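Local coordinates for lipoprotein (Colwellia psychrerythraea, PDB 3O0Y) that is of unknown function but, as a putative lipoprotein of the DUF885 family in the peptidase MA clan, may be related to metallopeptidases, at residues Arg150-Asp155 against Val169-Phe174; Gln156-Glu161 against Asn222-Lys227. One frame throughout, in Å; residues are numbered along the deposited sequence.

Contact 1 of 2, residues Arg150-Asp155 against Val169-Phe174; sequences RVMQND and VRLGQF
Met152 reaches from helix 144-154 to Arg170 and Leu171 in the last turn of helix 161-172 and to Phe174 at the start of helix 174-190, a helix-helix packing in a largely helical chain, supplemented by a Met-aromatic contact at the edge of the Phe174 ring. The backbones stay well apart: the nearest CA atoms, those of Met152 and Arg170, are 8.7 Å from each other, and the thioether chain spans the gap. That chain runs straight through CG (chi2 -176°) and then bends at the sulfur (chi3 62°), which turns the methyl aside toward helix 161-172. CE thus lies between two neighbours, 3.6 Å from Leu171 CD2 and 3.7 Å from Arg170 CB. The sulfur meets Phe174 at the ring edge: SD is 3.9 Å from Phe174 CE1, and its line to the ring centroid lies 81° off the ring normal. Arg170 contributes the aliphatic base of its side chain, while its guanidinium end is bonded elsewhere, NE to the carbonyl of Asp67 and NH1 to Thr51. Phe220 of helix 219-228 and Leu48 of helix 47-53 add to the cover of Met152. With an alanine here the thioether is gone, which is likely to open a gap beside Leu171 CD2 and Arg170 CB and to take the sulfur from the Phe174 edge. Within helix 144-154, Asn154 ND2 donates to Arg150 O at 2.9 Å, in the carbonyl plane and on a lone pair.

Contact 2 of 2, residues Gln156-Glu161 against Asn222-Lys227; sequences QPITTE and NVFREK
Ile158 and Lys227 bring their backbones to a CA-CA distance of 6.1 Å, where the irregular segment 156-161 passes helix 219-228. This is a loop-on-helix packing: the connection between helices 144-154 and 161-172 lies against the C-terminal part of helix 219-228, with an apolar patch beside water-bridged polar groups. Ile158 has the largest share of the buried surface. Its CB sits 4.0 Å from Lys227 CB, so the base of the lysine covers one part of the isoleucine, while both branches reach Phe224. The CD1 methyl lies 4.0 Å from Phe224 CD1 and approaches the ring obliquely; CG2 comes within 4.1 Å of Phe224 CE1. Phe224 holds its CG anti to the backbone N (chi1 -174°), which brings the ring toward the loop although its CB does not point there, and the two side chains cross at about a right angle. Tyr167 of helix 161-172 meets the Phe224 ring with planes about 30° apart and also touches Ile158.

Lys227 then extends beyond CG to carry its ammonium group to the junction of helix 144-154 and the loop, where NZ donates to the carbonyl of Gln153 in the last turn of the helix and to two waters, at 2.8 and 2.7 Å from NZ. The first water donates in turn to Gln156 O, whereas the bond from the second to that carbonyl is weak, so the lysine reaches Gln156 through solvent. A third water donates to both main chains, 2.7 Å from Ile158 O and 2.8 Å from Lys227 O.

From the N terminus the chain enters helix 144-154, whose last turns supply the first side of contact 1, and runs directly into the first side of contact 2 at 156-161. The end of helix 161-172 and the start of helix 174-190 then close contact 1 over a short loop of 13 intervening residues. Contact 2 closes a much longer one, 60 residues of mostly helix, when helix 219-228 arrives. The segments alternate, so the two closures cross rather than nest. Their centres lie 11 Å apart, and a probable backbone hydrogen bond, Gln156 N to Val151 O at 3.1 Å, joins them directly. Together they tie four helices and the connecting loop.

Contact 1 of 2, residues Arg150-Asp155 against Val169-Phe174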
loop_
_atom_site.group_PDB
_atom_site.type_symbol
_atom_site.label_atom_id
_atom_site.label_comp_id
_atom_site.label_asym_id
_atom_site.label_seq_id
_atom_site.Cartn_x
_atom_site.Cartn_y
_atom_site.Cartn_z
ATOM N N ARG A 150 -11.034 7.465 -5.764
ATOM C CA ARG A 150 -9.798 7.182 -6.515
ATOM C C ARG A 150 -9.942 6.030 -7.541
ATOM O O ARG A 150 -9.450 6.126 -8.682
ATOM C CB ARG A 150 -8.585 6.929 -5.551
ATOM C CG ARG A 150 -7.248 6.605 -6.280
ATOM C CD ARG A 150 -6.158 7.746 -6.546
ATOM N NE ARG A 150 -4.865 7.185 -7.088
ATOM C CZ ARG A 150 -3.916 7.815 -7.815
ATOM N NH1 ARG A 150 -3.981 9.115 -8.192
ATOM N NH2 ARG A 150 -2.870 7.091 -8.183
ATOM N N VAL A 151 -10.582 4.939 -7.125
ATOM C CA VAL A 151 -10.783 3.788 -8.017
ATOM C C VAL A 151 -11.668 4.205 -9.196
ATOM O O VAL A 151 -11.411 3.838 -10.354
ATOM C CB VAL A 151 -11.335 2.552 -7.303
ATOM C CG1 VAL A 151 -11.801 1.454 -8.322
ATOM C CG2 VAL A 151 -10.296 1.980 -6.318
ATOM N N MET A 152 -12.746 4.901 -8.858
ATOM C CA MET A 152 -13.701 5.306 -9.873
ATOM C C MET A 152 -13.046 6.234 -10.904
ATOM O O MET A 152 -13.350 6.150 -12.087
ATOM C CB MET A 152 -14.921 5.971 -9.231
ATOM C CG MET A 152 -15.877 5.010 -8.489
ATOM S SD MET A 152 -17.410 5.750 -7.799
ATOM C CE MET A 152 -18.111 6.305 -9.436
ATOM N N GLN A 153 -12.091 7.074 -10.486
ATOM C CA GLN A 153 -11.525 8.051 -11.380
ATOM C C GLN A 153 -10.334 7.483 -12.133
ATOM O O GLN A 153 -10.001 7.958 -13.221
ATOM C CB GLN A 153 -11.143 9.322 -10.618
ATOM C CG GLN A 153 -12.328 10.089 -10.075
ATOM C CD GLN A 153 -11.950 11.187 -9.115
ATOM O OE1 GLN A 153 -10.803 11.630 -9.064
ATOM N NE2 GLN A 153 -12.901 11.557 -8.261
ATOM N N ASN A 154 -9.703 6.456 -11.594
ATOM C CA ASN A 154 -8.502 5.910 -12.220
ATOM C C ASN A 154 -8.655 4.582 -12.888
ATOM O O ASN A 154 -8.001 4.312 -13.883
ATOM C CB ASN A 154 -7.389 5.844 -11.145
ATOM C CG ASN A 154 -6.863 7.221 -10.856
ATOM O OD1 ASN A 154 -6.059 7.756 -11.644
ATOM N ND2 ASN A 154 -7.414 7.865 -9.846
ATOM N N ASP A 155 -9.345 3.668 -12.236
ATOM C CA ASP A 155 -9.345 2.290 -12.647
ATOM C C ASP A 155 -10.612 1.867 -13.367
ATOM O O ASP A 155 -10.606 0.899 -14.103
ATOM C CB ASP A 155 -9.196 1.407 -11.400
ATOM C CG ASP A 155 -7.914 1.710 -10.625
ATOM O OD1 ASP A 155 -6.830 1.639 -11.224
ATOM O OD2 ASP A 155 -8.021 1.950 -9.402
ATOM N N VAL A 169 -24.477 5.140 -12.066
ATOM C CA VAL A 169 -25.186 4.285 -11.117
ATOM C C VAL A 169 -24.398 4.187 -9.786
ATOM O O VAL A 169 -24.979 4.204 -8.693
ATOM C CB VAL A 169 -25.457 2.941 -11.747
ATOM C CG1 VAL A 169 -25.886 1.942 -10.709
ATOM C CG2 VAL A 169 -26.538 3.142 -12.870
ATOM N N ARG A 170 -23.080 4.088 -9.909
ATOM C CA ARG A 170 -22.235 4.083 -8.695
ATOM C C ARG A 170 -22.341 5.377 -7.911
ATOM O O ARG A 170 -22.557 5.363 -6.673
ATOM C CB ARG A 170 -20.781 3.750 -9.084
ATOM C CG ARG A 170 -20.621 2.238 -9.220
ATOM C CD ARG A 170 -19.144 1.828 -9.339
ATOM N NE ARG A 170 -18.924 0.419 -8.978
ATOM C CZ ARG A 170 -17.871 -0.290 -9.361
ATOM N NH1 ARG A 170 -16.892 0.266 -10.063
ATOM N NH2 ARG A 170 -17.762 -1.540 -8.959
ATOM N N LEU A 171 -22.234 6.509 -8.620
ATOM C CA LEU A 171 -22.380 7.827 -7.956
ATOM C C LEU A 171 -23.701 7.997 -7.221
ATOM O O LEU A 171 -23.747 8.576 -6.132
ATOM C CB LEU A 171 -22.168 8.984 -8.959
ATOM C CG LEU A 171 -20.795 9.115 -9.631
ATOM C CD1 LEU A 171 -20.891 10.171 -10.722
ATOM C CD2 LEU A 171 -19.666 9.418 -8.698
ATOM N N GLY A 172 -24.773 7.446 -7.804
ATOM C CA GLY A 172 -26.104 7.514 -7.249
ATOM C C GLY A 172 -26.291 6.756 -5.980
ATOM O O GLY A 172 -27.241 7.014 -5.261
ATOM N N GLN A 173 -25.340 5.890 -5.636
ATOM C CA GLN A 173 -25.436 5.120 -4.379
ATOM C C GLN A 173 -24.600 5.703 -3.246
ATOM O O GLN A 173 -24.447 5.076 -2.175
ATOM C CB GLN A 173 -24.989 3.703 -4.677
ATOM C CG GLN A 173 -25.955 3.006 -5.656
ATOM C CD GLN A 173 -25.443 1.699 -6.052
ATOM O OE1 GLN A 173 -24.816 1.533 -7.111
ATOM N NE2 GLN A 173 -25.662 0.736 -5.184
ATOM N N PHE A 174 -24.086 6.918 -3.441
ATOM C CA PHE A 174 -23.194 7.502 -2.423
ATOM C C PHE A 174 -23.961 7.891 -1.167
ATOM O O PHE A 174 -23.371 8.002 -0.049
ATOM C CB PHE A 174 -22.428 8.676 -2.970
ATOM C CG PHE A 174 -21.073 8.327 -3.474
ATOM C CD1 PHE A 174 -20.922 7.401 -4.467
ATOM C CD2 PHE A 174 -19.951 8.912 -2.964
ATOM C CE1 PHE A 174 -19.698 7.106 -4.985
ATOM C CE2 PHE A 174 -18.734 8.626 -3.473
ATOM C CZ PHE A 174 -18.603 7.647 -4.455
#

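Contact 2 of 2, residues Gln156-Glu161 against Asn222-Lys227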
loop_
_atom_site.group_PDB
_atom_site.type_symbol
_atom_site.label_atom_id
_atom_site.label_comp_id
_atom_site.label_asym_id
_atom_site.label_seq_id
_atom_site.Cartn_x
_atom_site.Cartn_y
_atom_site.Cartn_z
ATOM N N GLN A 156 -11.716 2.554 -13.137
ATOM C CA GLN A 156 -12.968 2.162 -13.744
ATOM C C GLN A 156 -13.012 2.572 -15.211
ATOM O O GLN A 156 -12.839 3.739 -15.532
ATOM C CB GLN A 156 -14.112 2.823 -12.977
ATOM C CG GLN A 156 -15.470 2.360 -13.447
ATOM C CD GLN A 156 -16.641 2.713 -12.566
ATOM O OE1 GLN A 156 -17.797 2.778 -13.057
ATOM N NE2 GLN A 156 -16.414 2.830 -11.307
ATOM N N PRO A 157 -13.228 1.615 -16.118
ATOM C CA PRO A 157 -13.195 2.009 -17.544
ATOM C C PRO A 157 -14.375 2.861 -17.924
ATOM O O PRO A 157 -15.448 2.625 -17.437
ATOM C CB PRO A 157 -13.304 0.678 -18.278
ATOM C CG PRO A 157 -13.900 -0.253 -17.316
ATOM C CD PRO A 157 -13.498 0.175 -15.937
ATOM N N ILE A 158 -14.165 3.848 -18.813
ATOM C CA ILE A 158 -15.262 4.581 -19.412
ATOM C C ILE A 158 -15.030 4.622 -20.904
ATOM O O ILE A 158 -14.459 5.582 -21.418
ATOM C CB ILE A 158 -15.415 5.993 -18.804
ATOM C CG1 ILE A 158 -15.654 5.880 -17.295
ATOM C CG2 ILE A 158 -16.592 6.713 -19.403
ATOM C CD1 ILE A 158 -15.468 7.143 -16.600
ATOM N N THR A 159 -15.412 3.544 -21.604
ATOM C CA THR A 159 -15.095 3.417 -23.012
ATOM C C THR A 159 -16.327 3.144 -23.879
ATOM O O THR A 159 -16.155 3.001 -25.070
ATOM C CB THR A 159 -14.082 2.281 -23.272
ATOM O OG1 THR A 159 -14.686 1.011 -23.016
ATOM C CG2 THR A 159 -12.804 2.433 -22.372
ATOM N N THR A 160 -17.527 3.024 -23.273
ATOM C CA THR A 160 -18.766 2.637 -23.942
ATOM C C THR A 160 -19.896 3.291 -23.166
ATOM O O THR A 160 -19.695 3.750 -22.020
ATOM C CB THR A 160 -19.029 1.089 -23.921
ATOM O OG1 THR A 160 -19.286 0.664 -22.569
ATOM C CG2 THR A 160 -17.880 0.312 -24.505
ATOM N N GLU A 161 -21.073 3.373 -23.761
ATOM C CA GLU A 161 -22.225 3.967 -23.099
ATOM C C GLU A 161 -22.543 3.185 -21.831
ATOM O O GLU A 161 -22.926 3.773 -20.789
ATOM C CB GLU A 161 -23.434 3.928 -24.039
ATOM C CG GLU A 161 -24.689 4.541 -23.431
ATOM C CD GLU A 161 -25.869 4.704 -24.439
ATOM O OE1 GLU A 161 -25.763 4.287 -25.617
ATOM O OE2 GLU A 161 -26.867 5.301 -24.025
ATOM N N ASN A 222 -14.896 16.207 -14.216
ATOM C CA ASN A 222 -13.797 16.469 -15.139
ATOM C C ASN A 222 -13.116 15.202 -15.696
ATOM O O ASN A 222 -12.755 15.135 -16.880
ATOM C CB ASN A 222 -12.798 17.440 -14.480
ATOM C CG ASN A 222 -13.345 18.882 -14.325
ATOM O OD1 ASN A 222 -12.909 19.631 -13.437
ATOM N ND2 ASN A 222 -14.227 19.270 -15.189
ATOM N N VAL A 223 -12.933 14.184 -14.843
ATOM C CA VAL A 223 -12.459 12.911 -15.313
ATOM C C VAL A 223 -13.426 12.308 -16.294
ATOM O O VAL A 223 -13.045 11.791 -17.323
ATOM C CB VAL A 223 -12.260 11.937 -14.105
ATOM C CG1 VAL A 223 -12.020 10.515 -14.662
ATOM C CG2 VAL A 223 -11.087 12.516 -13.207
ATOM N N PHE A 224 -14.699 12.316 -15.958
ATOM C CA PHE A 224 -15.669 11.783 -16.857
ATOM C C PHE A 224 -15.634 12.539 -18.211
ATOM O O PHE A 224 -15.663 11.908 -19.291
ATOM C CB PHE A 224 -17.053 11.864 -16.256
ATOM C CG PHE A 224 -18.080 11.185 -17.084
ATOM C CD1 PHE A 224 -18.327 9.856 -16.952
ATOM C CD2 PHE A 224 -18.798 11.899 -18.032
ATOM C CE1 PHE A 224 -19.324 9.227 -17.733
ATOM C CE2 PHE A 224 -19.768 11.297 -18.826
ATOM C CZ PHE A 224 -20.028 9.972 -18.694
ATOM N N ARG A 225 -15.492 13.870 -18.170
ATOM C CA ARG A 225 -15.455 14.611 -19.436
ATOM C C ARG A 225 -14.265 14.180 -20.286
ATOM O O ARG A 225 -14.373 14.082 -21.490
ATOM C CB ARG A 225 -15.351 16.120 -19.203
ATOM C CG ARG A 225 -16.529 16.812 -18.661
ATOM C CD ARG A 225 -16.227 18.352 -18.405
ATOM N NE ARG A 225 -17.458 19.100 -18.246
ATOM C CZ ARG A 225 -17.827 19.735 -17.139
ATOM N NH1 ARG A 225 -17.008 19.815 -16.059
ATOM N NH2 ARG A 225 -18.994 20.365 -17.138
ATOM N N GLU A 226 -13.104 14.005 -19.671
ATOM C CA GLU A 226 -11.914 13.664 -20.419
ATOM C C GLU A 226 -11.987 12.274 -21.036
ATOM O O GLU A 226 -11.642 12.082 -22.208
ATOM C CB GLU A 226 -10.646 13.778 -19.570
ATOM C CG GLU A 226 -9.431 13.153 -20.346
ATOM C CD GLU A 226 -8.020 13.582 -19.888
ATOM O OE1 GLU A 226 -7.889 14.408 -18.932
ATOM O OE2 GLU A 226 -7.036 13.074 -20.507
ATOM N N LYS A 227 -12.527 11.318 -20.293
ATOM C CA LYS A 227 -12.680 9.953 -20.803
ATOM C C LYS A 227 -13.810 9.806 -21.819
ATOM O O LYS A 227 -13.603 9.215 -22.884
ATOM C CB LYS A 227 -12.841 8.999 -19.619
ATOM C CG LYS A 227 -11.556 8.963 -18.806
ATOM C CD LYS A 227 -11.492 7.821 -17.775
ATOM C CE LYS A 227 -10.205 7.881 -16.906
ATOM N NZ LYS A 227 -10.049 6.714 -15.951
HETATM O O HOH W 1 -12.412 6.218 -14.580
HETATM O O HOH W 2 -10.032 4.394 -17.284
HETATM O O HOH W 3 -12.553 6.671 -23.046
#